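Local structure of immunomodulatory active chitinase (Trichuris suis, 6G9C) at residues 68-73 against 107-112; 146-151 against 186-191; 345-350 against 388-393. The protein probably hydrolyses and binds chitin as a family 18 glycosyl hydrolase, and has immunomodulatory properties in inflammatory lung disease. One frame throughout, in Å; residues are numbered along the deposited sequence.

Contact 1: 68-73 against 107-112; sequences AFAKLN and LSLGGW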
ATOM      1  N   ALA A  68      -0.540  -7.428  16.906  1.00 24.54           N
ATOM      2  CA  ALA A  68      -0.786  -8.522  17.846  1.00 27.69           C
ATOM      3  C   ALA A  68      -2.250  -8.952  17.777  1.00 30.02           C
ATOM      4  O   ALA A  68      -3.143  -8.120  17.978  1.00 32.49           O
ATOM      5  CB  ALA A  68      -0.423  -8.092  19.269  1.00 26.08           C
ATOM      6  N   PHE A  69      -2.520 -10.242  17.510  1.00 27.00           N
ATOM      7  CA  PHE A  69      -1.573 -11.320  17.159  1.00 28.88           C
ATOM      8  C   PHE A  69      -2.150 -12.158  16.023  1.00 30.01           C
ATOM      9  O   PHE A  69      -3.371 -12.228  15.849  1.00 32.55           O
ATOM     10  CB  PHE A  69      -1.330 -12.286  18.323  1.00 29.07           C
ATOM     11  CG  PHE A  69      -0.597 -11.695  19.488  1.00 29.17           C
ATOM     12  CD1 PHE A  69       0.766 -11.461  19.421  1.00 23.65           C
ATOM     13  CD2 PHE A  69      -1.274 -11.424  20.677  1.00 28.50           C
ATOM     14  CE1 PHE A  69       1.448 -10.932  20.515  1.00 24.98           C
ATOM     15  CE2 PHE A  69      -0.607 -10.892  21.777  1.00 28.33           C
ATOM     16  CZ  PHE A  69       0.762 -10.642  21.689  1.00 27.59           C
ATOM     17  N   ALA A  70      -1.288 -12.861  15.290  1.00 28.59           N
ATOM     18  CA  ALA A  70      -1.757 -13.960  14.465  1.00 34.57           C
ATOM     19  C   ALA A  70      -1.945 -15.204  15.335  1.00 37.37           C
ATOM     20  O   ALA A  70      -1.665 -15.204  16.537  1.00 35.17           O
ATOM     21  CB  ALA A  70      -0.781 -14.235  13.318  1.00 31.48           C
ATOM     22  N   LYS A  71      -2.401 -16.287  14.706  1.00 36.16           N
ATOM     23  CA  LYS A  71      -2.706 -17.543  15.380  1.00 35.33           C
ATOM     24  C   LYS A  71      -1.771 -18.630  14.870  1.00 36.80           C
ATOM     25  O   LYS A  71      -1.620 -18.793  13.653  1.00 36.71           O
ATOM     26  CB  LYS A  71      -4.170 -17.931  15.130  1.00 37.25           C
ATOM     27  CG  LYS A  71      -4.524 -19.369  15.412  1.00 51.17           C
ATOM     28  CD  LYS A  71      -4.765 -19.604  16.884  1.00 62.44           C
ATOM     29  CE  LYS A  71      -5.688 -20.789  17.095  1.00 73.65           C
ATOM     30  NZ  LYS A  71      -5.923 -21.041  18.543  1.00 76.74           N
ATOM     31  N   LEU A  72      -1.156 -19.378  15.797  1.00 33.87           N
ATOM     32  CA  LEU A  72      -0.393 -20.589  15.469  1.00 37.08           C
ATOM     33  C   LEU A  72      -1.270 -21.804  15.744  1.00 41.22           C
ATOM     34  O   LEU A  72      -1.538 -22.134  16.905  1.00 44.90           O
ATOM     35  CB  LEU A  72       0.905 -20.669  16.273  1.00 38.95           C
ATOM     36  CG  LEU A  72       1.785 -21.906  16.034  1.00 39.65           C
ATOM     37  CD1 LEU A  72       2.231 -21.959  14.579  1.00 38.42           C
ATOM     38  CD2 LEU A  72       2.996 -21.904  16.958  1.00 42.02           C
ATOM     39  N   ASN A  73      -1.705 -22.472  14.679  1.00 39.53           N
ATOM     40  CA  ASN A  73      -2.574 -23.628  14.789  1.00 46.21           C
ATOM     41  C   ASN A  73      -1.810 -24.829  15.343  1.00 48.44           C
ATOM     42  O   ASN A  73      -0.577 -24.855  15.392  1.00 44.92           O
ATOM     43  CB  ASN A  73      -3.168 -23.980  13.427  1.00 49.47           C
ATOM     44  CG  ASN A  73      -4.173 -22.962  12.953  1.00 53.01           C
ATOM     45  OD1 ASN A  73      -5.024 -22.505  13.723  1.00 54.43           O
ATOM     46  ND2 ASN A  73      -4.092 -22.605  11.678  1.00 50.58           N
ATOM     47  N   LEU A 107       3.878  -8.509  11.624  1.00 24.16           N
ATOM     48  CA  LEU A 107       2.906  -9.395  12.249  1.00 25.65           C
ATOM     49  C   LEU A 107       3.544 -10.075  13.452  1.00 34.83           C
ATOM     50  O   LEU A 107       4.607 -10.690  13.323  1.00 28.85           O
ATOM     51  CB  LEU A 107       2.421 -10.451  11.250  1.00 26.24           C
ATOM     52  CG  LEU A 107       1.355 -11.432  11.755  1.00 24.93           C
ATOM     53  CD1 LEU A 107       0.076 -10.660  12.188  1.00 27.03           C
ATOM     54  CD2 LEU A 107       1.046 -12.461  10.672  1.00 27.05           C
ATOM     55  N   SER A 108       2.891  -9.976  14.611  1.00 29.98           N
ATOM     56  CA  SER A 108       3.357 -10.630  15.829  1.00 23.56           C
ATOM     57  C   SER A 108       2.628 -11.946  16.046  1.00 27.35           C
ATOM     58  O   SER A 108       1.443 -12.082  15.723  1.00 29.99           O
ATOM     59  CB  SER A 108       3.152  -9.718  17.051  1.00 28.79           C
ATOM     60  OG  SER A 108       4.003  -8.579  16.998  1.00 30.19           O
ATOM     61  N   LEU A 109       3.357 -12.925  16.600  1.00 28.97           N
ATOM     62  CA  LEU A 109       2.830 -14.251  16.883  1.00 29.32           C
ATOM     63  C   LEU A 109       3.207 -14.647  18.304  1.00 26.73           C
ATOM     64  O   LEU A 109       4.369 -14.525  18.704  1.00 30.89           O
ATOM     65  CB  LEU A 109       3.369 -15.288  15.885  1.00 27.14           C
ATOM     66  CG  LEU A 109       2.734 -16.654  16.044  1.00 32.94           C
ATOM     67  CD1 LEU A 109       1.276 -16.569  15.615  1.00 34.52           C
ATOM     68  CD2 LEU A 109       3.489 -17.686  15.197  1.00 33.82           C
ATOM     69  N   GLY A 110       2.231 -15.138  19.055  1.00 29.74           N
ATOM     70  CA  GLY A 110       2.500 -15.587  20.404  1.00 34.02           C
ATOM     71  C   GLY A 110       1.775 -14.733  21.424  1.00 33.53           C
ATOM     72  O   GLY A 110       0.547 -14.610  21.376  1.00 30.67           O
ATOM     73  N   GLY A 111       2.521 -14.140  22.346  1.00 29.17           N
ATOM     74  CA  GLY A 111       1.929 -13.417  23.455  1.00 31.04           C
ATOM     75  C   GLY A 111       1.679 -14.327  24.647  1.00 32.58           C
ATOM     76  O   GLY A 111       1.848 -15.548  24.594  1.00 31.58           O
ATOM     77  N   TRP A 112       1.238 -13.707  25.743  1.00 29.75           N
ATOM     78  CA  TRP A 112       1.127 -14.423  27.015  1.00 37.42           C
ATOM     79  C   TRP A 112       0.046 -15.498  26.966  1.00 35.32           C
ATOM     80  O   TRP A 112       0.276 -16.640  27.382  1.00 36.44           O
ATOM     81  CB  TRP A 112       0.847 -13.431  28.153  1.00 39.21           C
ATOM     82  CG  TRP A 112       0.786 -14.102  29.496  1.00 40.70           C
ATOM     83  CD1 TRP A 112      -0.334 -14.363  30.241  1.00 41.49           C
ATOM     84  CD2 TRP A 112       1.893 -14.622  30.241  1.00 46.66           C
ATOM     85  NE1 TRP A 112       0.014 -15.008  31.406  1.00 44.06           N
ATOM     86  CE2 TRP A 112       1.375 -15.174  31.432  1.00 53.99           C
ATOM     87  CE3 TRP A 112       3.275 -14.668  30.019  1.00 53.38           C
ATOM     88  CZ2 TRP A 112       2.192 -15.767  32.396  1.00 61.71           C
ATOM     89  CZ3 TRP A 112       4.084 -15.258  30.979  1.00 58.72           C
ATOM     90  CH2 TRP A 112       3.540 -15.798  32.151  1.00 61.32           C
TER
HETATM   91  O   HOH W   1      -0.511 -16.071  18.767  1.00 32.72           O
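The carbonyl O of Ser108 takes the one direct hydrogen bond across the contact: Ala70 N donates to it at 2.9 Å, with an N-H...O angle of 168°, and Phe69 CA adds a weaker CH...O contact at 3.4 Å. These are neighbouring parallel strands of the family 18 TIM barrel, and residues 108-111 read SLGG, matching the family's SxGG signature. Beyond this bond the strands diverge, their axes 60° apart. A water spans the gap, donating to Ala70 O at 2.7 Å and accepting from Gly110 N.

The peptide bond before Phe69 is cis, as at the corresponding barrel strand of related chitinases. Phe69 CG stands beside the backbone N (chi1 -68°), which carries the ring over Gly110 O, 3.5 Å above its plane; Ala68 CB covers the other face. The lack of a side chain at Gly111 lets CZ of Phe69 come to 3.5 Å from Gly111 CA. Both glycines have positive phi, and their backbone angles alone call for glycine.

Toward helix 126-142 the contact is aliphatic. Ala70 CB sits 3.7 Å from Leu107 CD2 and 3.9 Å from Leu109 CD1. Ser108 OG turns instead to Asp149 on the next strand. Phe69 and Leu109 bury about equal areas, and with a single direct bond the strands are held here largely by packing and a water.

Contact 2: 146-151 against 186-191; sequences DGFDLD and LLFTAA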
ATOM      1  N   ASP A 146       5.411  -6.285   6.297  1.00 25.34           N
ATOM      2  CA  ASP A 146       6.810  -5.919   6.127  1.00 30.30           C
ATOM      3  C   ASP A 146       7.754  -6.778   6.957  1.00 30.65           C
ATOM      4  O   ASP A 146       8.973  -6.649   6.810  1.00 27.48           O
ATOM      5  CB  ASP A 146       7.004  -4.452   6.520  1.00 27.99           C
ATOM      6  CG  ASP A 146       6.244  -3.516   5.611  1.00 33.76           C
ATOM      7  OD1 ASP A 146       6.509  -3.541   4.388  1.00 32.66           O
ATOM      8  OD2 ASP A 146       5.343  -2.799   6.107  1.00 32.47           O
ATOM      9  N   GLY A 147       7.233  -7.612   7.845  1.00 27.83           N
ATOM     10  CA  GLY A 147       8.119  -8.339   8.734  1.00 27.44           C
ATOM     11  C   GLY A 147       7.343  -9.179   9.718  1.00 27.97           C
ATOM     12  O   GLY A 147       6.108  -9.203   9.719  1.00 26.04           O
ATOM     13  N   PHE A 148       8.108  -9.879  10.561  1.00 26.73           N
ATOM     14  CA  PHE A 148       7.598 -10.844  11.520  1.00 25.94           C
ATOM     15  C   PHE A 148       8.197 -10.552  12.887  1.00 27.42           C
ATOM     16  O   PHE A 148       9.397 -10.281  12.996  1.00 25.31           O
ATOM     17  CB  PHE A 148       7.958 -12.278  11.097  1.00 26.08           C
ATOM     18  CG  PHE A 148       7.548 -13.319  12.099  1.00 29.01           C
ATOM     19  CD1 PHE A 148       6.231 -13.420  12.500  1.00 25.53           C
ATOM     20  CD2 PHE A 148       8.482 -14.201  12.629  1.00 32.06           C
ATOM     21  CE1 PHE A 148       5.836 -14.392  13.423  1.00 28.04           C
ATOM     22  CE2 PHE A 148       8.104 -15.176  13.553  1.00 32.08           C
ATOM     23  CZ  PHE A 148       6.775 -15.268  13.951  1.00 30.67           C
ATOM     24  N   ASP A 149       7.361 -10.612  13.924  1.00 23.20           N
ATOM     25  CA  ASP A 149       7.770 -10.366  15.307  1.00 22.17           C
ATOM     26  C   ASP A 149       7.406 -11.593  16.142  1.00 26.17           C
ATOM     27  O   ASP A 149       6.220 -11.903  16.321  1.00 27.38           O
ATOM     28  CB  ASP A 149       7.098  -9.089  15.837  1.00 23.19           C
ATOM     29  CG  ASP A 149       7.388  -8.839  17.297  1.00 29.64           C
ATOM     30  OD1 ASP A 149       8.584  -8.713  17.652  1.00 26.35           O
ATOM     31  OD2 ASP A 149       6.422  -8.752  18.085  1.00 30.42           O
ATOM     32  N   LEU A 150       8.429 -12.311  16.618  1.00 26.02           N
ATOM     33  CA  LEU A 150       8.251 -13.563  17.344  1.00 23.00           C
ATOM     34  C   LEU A 150       8.110 -13.265  18.833  1.00 25.70           C
ATOM     35  O   LEU A 150       9.048 -12.757  19.451  1.00 26.45           O
ATOM     36  CB  LEU A 150       9.444 -14.488  17.080  1.00 26.02           C
ATOM     37  CG  LEU A 150       9.467 -15.837  17.797  1.00 30.39           C
ATOM     38  CD1 LEU A 150       8.209 -16.640  17.487  1.00 29.39           C
ATOM     39  CD2 LEU A 150      10.720 -16.601  17.366  1.00 27.81           C
ATOM     40  N   ASP A 151       6.937 -13.575  19.404  1.00 25.67           N
ATOM     41  CA  ASP A 151       6.664 -13.272  20.809  1.00 26.08           C
ATOM     42  C   ASP A 151       6.391 -14.543  21.598  1.00 25.04           C
ATOM     43  O   ASP A 151       5.363 -14.662  22.267  1.00 28.80           O
ATOM     44  CB  ASP A 151       5.471 -12.316  20.951  1.00 24.78           C
ATOM     45  CG  ASP A 151       5.687 -10.986  20.245  1.00 33.39           C
ATOM     46  OD1 ASP A 151       6.822 -10.720  19.788  1.00 28.68           O
ATOM     47  OD2 ASP A 151       4.718 -10.188  20.160  1.00 37.21           O
ATOM     48  N   LEU A 186      11.979  -9.426   4.355  1.00 33.29           N
ATOM     49  CA  LEU A 186      11.132  -9.177   5.504  1.00 33.16           C
ATOM     50  C   LEU A 186      11.972  -8.905   6.747  1.00 37.03           C
ATOM     51  O   LEU A 186      13.023  -9.520   6.953  1.00 32.58           O
ATOM     52  CB  LEU A 186      10.226 -10.385   5.729  1.00 35.42           C
ATOM     53  CG  LEU A 186       9.194 -10.612   4.630  1.00 36.92           C
ATOM     54  CD1 LEU A 186       8.791 -12.076   4.566  1.00 35.25           C
ATOM     55  CD2 LEU A 186       7.989  -9.726   4.925  1.00 33.27           C
ATOM     56  N   LEU A 187      11.505  -7.961   7.565  1.00 30.01           N
ATOM     57  CA  LEU A 187      12.106  -7.709   8.867  1.00 25.80           C
ATOM     58  C   LEU A 187      11.795  -8.856   9.828  1.00 28.67           C
ATOM     59  O   LEU A 187      10.816  -9.588   9.670  1.00 27.80           O
ATOM     60  CB  LEU A 187      11.592  -6.392   9.444  1.00 26.29           C
ATOM     61  CG  LEU A 187      11.942  -5.176   8.583  1.00 34.65           C
ATOM     62  CD1 LEU A 187      11.210  -3.922   9.078  1.00 33.40           C
ATOM     63  CD2 LEU A 187      13.445  -4.966   8.556  1.00 41.52           C
ATOM     64  N   PHE A 188      12.634  -8.994  10.850  1.00 28.56           N
ATOM     65  CA  PHE A 188      12.495 -10.109  11.782  1.00 24.87           C
ATOM     66  C   PHE A 188      12.914  -9.620  13.157  1.00 25.81           C
ATOM     67  O   PHE A 188      14.087  -9.312  13.381  1.00 30.52           O
ATOM     68  CB  PHE A 188      13.330 -11.304  11.332  1.00 25.78           C
ATOM     69  CG  PHE A 188      13.254 -12.493  12.261  1.00 29.47           C
ATOM     70  CD1 PHE A 188      12.131 -12.718  13.047  1.00 33.00           C
ATOM     71  CD2 PHE A 188      14.312 -13.390  12.342  1.00 28.15           C
ATOM     72  CE1 PHE A 188      12.072 -13.828  13.904  1.00 29.05           C
ATOM     73  CE2 PHE A 188      14.262 -14.484  13.191  1.00 32.37           C
ATOM     74  CZ  PHE A 188      13.149 -14.706  13.976  1.00 32.23           C
ATOM     75  N   THR A 189      11.954  -9.557  14.072  1.00 24.24           N
ATOM     76  CA  THR A 189      12.201  -9.090  15.423  1.00 27.36           C
ATOM     77  C   THR A 189      11.660 -10.113  16.412  1.00 26.94           C
ATOM     78  O   THR A 189      10.999 -11.086  16.036  1.00 28.12           O
ATOM     79  CB  THR A 189      11.551  -7.712  15.662  1.00 26.56           C
ATOM     80  OG1 THR A 189      10.117  -7.817  15.552  1.00 27.01           O
ATOM     81  CG2 THR A 189      12.067  -6.679  14.635  1.00 29.70           C
ATOM     82  N   ALA A 190      11.927  -9.881  17.697  1.00 26.12           N
ATOM     83  CA  ALA A 190      11.330 -10.707  18.738  1.00 24.89           C
ATOM     84  C   ALA A 190      11.098  -9.859  19.982  1.00 28.97           C
ATOM     85  O   ALA A 190      11.902  -8.980  20.296  1.00 29.44           O
ATOM     86  CB  ALA A 190      12.214 -11.919  19.087  1.00 24.11           C
ATOM     87  N   ALA A 191       9.995 -10.124  20.678  1.00 25.89           N
ATOM     88  CA  ALA A 191       9.779  -9.571  22.009  1.00 29.12           C
ATOM     89  C   ALA A 191      10.314 -10.580  23.014  1.00 26.39           C
ATOM     90  O   ALA A 191      10.027 -11.779  22.906  1.00 28.71           O
ATOM     91  CB  ALA A 191       8.296  -9.278  22.269  1.00 28.17           C
TER
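Phe148 and Phe188 lie side by side and point the same way, both with CG opposite the backbone N (chi1 176° and 179°), and CD2 of Phe148 comes within 3.8 Å of CE1 of Phe188. The Phe188 ring turns its edge to the neighbouring backbone, with Phe148 O in its plane. Leu150 and Ala190 continue this face, which helices 126-142 and 160-181 cover. Between the strands the bonds alternate in parallel fashion: Phe148 N to Leu187 O, Thr189 N to Phe148 O and Leu150 N to Thr189 O, each 2.9 Å.

With helix 160-181 these strands form a beta-alpha-beta unit of the TIM barrel, and residues 146-151 open the DxxDxDxE signature of family 18. On the barrel's inner face Thr189 OG1 donates to Asp149 OD1 at 2.8 Å, from the anti side and 25° out of the carboxylate plane; Asp149 OD2 is hydrogen-bonded to Ser108 OG and Tyr38 OH.

The strand starts are less enclosed. Asp146 and Leu187 are partly exposed there, and the Asp146 carboxylate forms a salt bridge with Lys97, while the backbone O of Asp146 accepts from Leu187 N in plane, on a lone pair. Beside them Gly147 N is buried without a partner, 3.7 Å from Leu186 CD2.

Contact 3: 345-350 against 388-393; sequences DDVESM and YPLISL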
ATOM      1  N   ASP A 345       2.107   4.261  34.213  1.00 25.88           N
ATOM      2  CA  ASP A 345       3.061   5.165  33.580  1.00 26.30           C
ATOM      3  C   ASP A 345       2.332   6.360  32.981  1.00 27.46           C
ATOM      4  O   ASP A 345       1.185   6.255  32.531  1.00 26.95           O
ATOM      5  CB  ASP A 345       3.890   4.432  32.505  1.00 26.56           C
ATOM      6  CG  ASP A 345       5.099   3.724  33.105  1.00 33.58           C
ATOM      7  OD1 ASP A 345       4.938   2.577  33.582  1.00 28.33           O
ATOM      8  OD2 ASP A 345       6.194   4.331  33.132  1.00 30.86           O
ATOM      9  N   ASP A 346       2.995   7.511  32.997  1.00 29.36           N
ATOM     10  CA  ASP A 346       2.344   8.734  32.555  1.00 29.94           C
ATOM     11  C   ASP A 346       3.362   9.580  31.801  1.00 25.40           C
ATOM     12  O   ASP A 346       4.455   9.112  31.462  1.00 28.65           O
ATOM     13  CB  ASP A 346       1.698   9.453  33.752  1.00 26.68           C
ATOM     14  CG  ASP A 346       2.717  10.062  34.733  1.00 32.54           C
ATOM     15  OD1 ASP A 346       3.943   9.851  34.588  1.00 32.01           O
ATOM     16  OD2 ASP A 346       2.268  10.778  35.666  1.00 33.53           O
ATOM     17  N   VAL A 347       3.007  10.843  31.542  1.00 27.18           N
ATOM     18  CA  VAL A 347       3.896  11.690  30.748  1.00 31.88           C
ATOM     19  C   VAL A 347       5.234  11.871  31.453  1.00 36.01           C
ATOM     20  O   VAL A 347       6.297  11.806  30.823  1.00 35.83           O
ATOM     21  CB  VAL A 347       3.241  13.046  30.429  1.00 38.40           C
ATOM     22  CG1 VAL A 347       4.261  13.940  29.766  1.00 39.47           C
ATOM     23  CG2 VAL A 347       2.045  12.859  29.500  1.00 36.55           C
ATOM     24  N   GLU A 348       5.213  12.084  32.768  1.00 30.96           N
ATOM     25  CA  GLU A 348       6.473  12.267  33.484  1.00 31.88           C
ATOM     26  C   GLU A 348       7.322  10.996  33.469  1.00 34.86           C
ATOM     27  O   GLU A 348       8.545  11.067  33.291  1.00 30.64           O
ATOM     28  CB  GLU A 348       6.217  12.720  34.923  1.00 31.08           C
ATOM     29  CG  GLU A 348       5.498  14.072  35.054  1.00 32.66           C
ATOM     30  CD  GLU A 348       6.369  15.268  34.698  1.00 41.24           C
ATOM     31  OE1 GLU A 348       7.483  15.078  34.158  1.00 43.39           O
ATOM     32  OE2 GLU A 348       5.946  16.415  34.970  1.00 40.65           O
ATOM     33  N   SER A 349       6.709   9.825  33.676  1.00 31.15           N
ATOM     34  CA  SER A 349       7.512   8.603  33.686  1.00 29.51           C
ATOM     35  C   SER A 349       8.020   8.283  32.286  1.00 33.15           C
ATOM     36  O   SER A 349       9.164   7.841  32.120  1.00 29.12           O
ATOM     37  CB  SER A 349       6.717   7.422  34.266  1.00 28.50           C
ATOM     38  OG  SER A 349       5.688   6.971  33.402  1.00 31.29           O
ATOM     39  N   MET A 350       7.194   8.525  31.266  1.00 30.17           N
ATOM     40  CA  MET A 350       7.642   8.313  29.888  1.00 32.81           C
ATOM     41  C   MET A 350       8.764   9.272  29.527  1.00 33.03           C
ATOM     42  O   MET A 350       9.721   8.892  28.839  1.00 30.42           O
ATOM     43  CB  MET A 350       6.477   8.486  28.917  1.00 32.25           C
ATOM     44  CG  MET A 350       5.381   7.469  29.082  1.00 38.18           C
ATOM     45  SD  MET A 350       5.828   5.904  28.333  1.00 42.29           S
ATOM     46  CE  MET A 350       4.621   5.866  27.018  1.00 48.21           C
ATOM     47  N   TYR A 388      -2.776  11.054  22.055  1.00 33.07           N
ATOM     48  CA  TYR A 388      -1.590  10.260  22.355  1.00 30.45           C
ATOM     49  C   TYR A 388      -0.602  11.043  23.219  1.00 35.46           C
ATOM     50  O   TYR A 388       0.552  11.258  22.806  1.00 30.74           O
ATOM     51  CB  TYR A 388      -0.918   9.794  21.072  1.00 34.85           C
ATOM     52  CG  TYR A 388      -1.725   8.843  20.230  1.00 33.99           C
ATOM     53  CD1 TYR A 388      -1.745   7.481  20.527  1.00 29.26           C
ATOM     54  CD2 TYR A 388      -2.446   9.303  19.110  1.00 33.77           C
ATOM     55  CE1 TYR A 388      -2.456   6.600  19.759  1.00 30.27           C
ATOM     56  CE2 TYR A 388      -3.174   8.420  18.328  1.00 34.25           C
ATOM     57  CZ  TYR A 388      -3.158   7.062  18.659  1.00 30.81           C
ATOM     58  OH  TYR A 388      -3.863   6.154  17.901  1.00 32.33           O
ATOM     59  N   PRO A 389      -1.015  11.529  24.396  1.00 34.27           N
ATOM     60  CA  PRO A 389      -0.063  12.277  25.237  1.00 36.03           C
ATOM     61  C   PRO A 389       1.153  11.448  25.628  1.00 34.22           C
ATOM     62  O   PRO A 389       2.253  11.997  25.783  1.00 33.92           O
ATOM     63  CB  PRO A 389      -0.906  12.664  26.463  1.00 32.33           C
ATOM     64  CG  PRO A 389      -1.984  11.617  26.517  1.00 32.93           C
ATOM     65  CD  PRO A 389      -2.300  11.307  25.079  1.00 32.39           C
ATOM     66  N   LEU A 390       0.987  10.136  25.783  1.00 28.01           N
ATOM     67  CA  LEU A 390       2.118   9.280  26.129  1.00 29.49           C
ATOM     68  C   LEU A 390       2.953   8.924  24.901  1.00 31.03           C
ATOM     69  O   LEU A 390       4.168   9.150  24.877  1.00 30.41           O
ATOM     70  CB  LEU A 390       1.629   7.995  26.809  1.00 29.85           C
ATOM     71  CG  LEU A 390       0.798   8.152  28.082  1.00 32.78           C
ATOM     72  CD1 LEU A 390       0.684   6.824  28.811  1.00 31.56           C
ATOM     73  CD2 LEU A 390       1.411   9.202  28.969  1.00 35.10           C
ATOM     74  N   ILE A 391       2.317   8.367  23.871  1.00 27.07           N
ATOM     75  CA  ILE A 391       3.083   7.782  22.772  1.00 32.02           C
ATOM     76  C   ILE A 391       3.763   8.859  21.923  1.00 30.51           C
ATOM     77  O   ILE A 391       4.855   8.629  21.385  1.00 31.83           O
ATOM     78  CB  ILE A 391       2.167   6.848  21.955  1.00 28.48           C
ATOM     79  CG1 ILE A 391       1.670   5.720  22.862  1.00 27.71           C
ATOM     80  CG2 ILE A 391       2.909   6.228  20.770  1.00 25.38           C
ATOM     81  CD1 ILE A 391       0.632   4.843  22.232  1.00 27.38           C
ATOM     82  N   SER A 392       3.167  10.063  21.826  1.00 29.75           N
ATOM     83  CA  SER A 392       3.801  11.171  21.108  1.00 31.43           C
ATOM     84  C   SER A 392       5.207  11.475  21.601  1.00 34.59           C
ATOM     85  O   SER A 392       5.996  12.063  20.851  1.00 35.87           O
ATOM     86  CB  SER A 392       2.982  12.472  21.245  1.00 37.24           C
ATOM     87  OG  SER A 392       1.668  12.306  20.763  1.00 47.46           O
ATOM     88  N   LEU A 393       5.520  11.125  22.854  1.00 32.52           N
ATOM     89  CA  LEU A 393       6.821  11.467  23.422  1.00 34.82           C
ATOM     90  C   LEU A 393       7.970  10.775  22.701  1.00 35.74           C
ATOM     91  O   LEU A 393       9.103  11.258  22.766  1.00 34.83           O
ATOM     92  CB  LEU A 393       6.852  11.109  24.912  1.00 31.09           C
ATOM     93  CG  LEU A 393       5.944  12.006  25.776  1.00 33.73           C
ATOM     94  CD1 LEU A 393       5.827  11.473  27.194  1.00 34.58           C
ATOM     95  CD2 LEU A 393       6.454  13.425  25.782  1.00 33.73           C
TER
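Val347 and Leu390 meet at a slant where helix 347-360 begins, and a capping box defines that beginning: Ser349 N donates to Asp346 OD1 at 2.9 Å (164° at the hydrogen), nearly along the acceptor's C-O axis, and Asp346 N donates back to Ser349 OG at 2.8 Å. In the barrel this helix precedes strand 364-368, and helix 392-398 follows that strand, so the contact joins the start of one helix to the approach to the other.

Leu390 projects its CD2 methyl at the first turn, reaching 3.7 Å from Val347 CG2 and 3.4 Å from Val347 N. Its other methyl, CD1, faces Asp345 O. Val347 divides its branches: CG2 goes to Leu390 and the Pro389 carbonyl, while CG1 meets Leu393 CD1, the two side chains standing roughly perpendicular. Met350 also crosses Leu390 at about a right angle. Its chain is bent at both chi2 (-78°) and chi3 (-114°), which folds the terminal CE back to 3.7 Å from Leu390 CB, while Met350 CB presses on Leu393 CD1 at 3.5 Å. The side chains that meet across the contact are thus apolar, some methyls resting on backbone as well, and the polar groups work within each segment or look outward.

Asp345 forms a salt bridge with Lys353, and Asp346 one with Arg324. On the other side the Asp373 carboxylate takes the N-H groups of Leu390 and Ile391. Tyr388 O accepts from Ser392, one turn further on: from OG at 2.6 Å and from N, the two donors approaching from opposite faces of its carbonyl plane.

In the fold
Contacts 1 and 2 lie side by side in the barrel wall, their centres 11 Å apart, because strands 104-110 and 147-151 are neighbours. They meet directly where Leu107 O probably accepts from Asp149 N, at 2.8 Å, and where Phe69 CE1 packs on Asp151 OD2. Contact 3 lies across the chain's centre, about 27 Å from contact 1 between centres, and touches neither. All three are largely buried, yet their chemistry differs. Contact 2 is a regular parallel strand pairing, and contact 1 is a splayed one completed by a water and an aromatic ring. Contact 3 joins a helix start to the approach to another helix through aliphatic side chains.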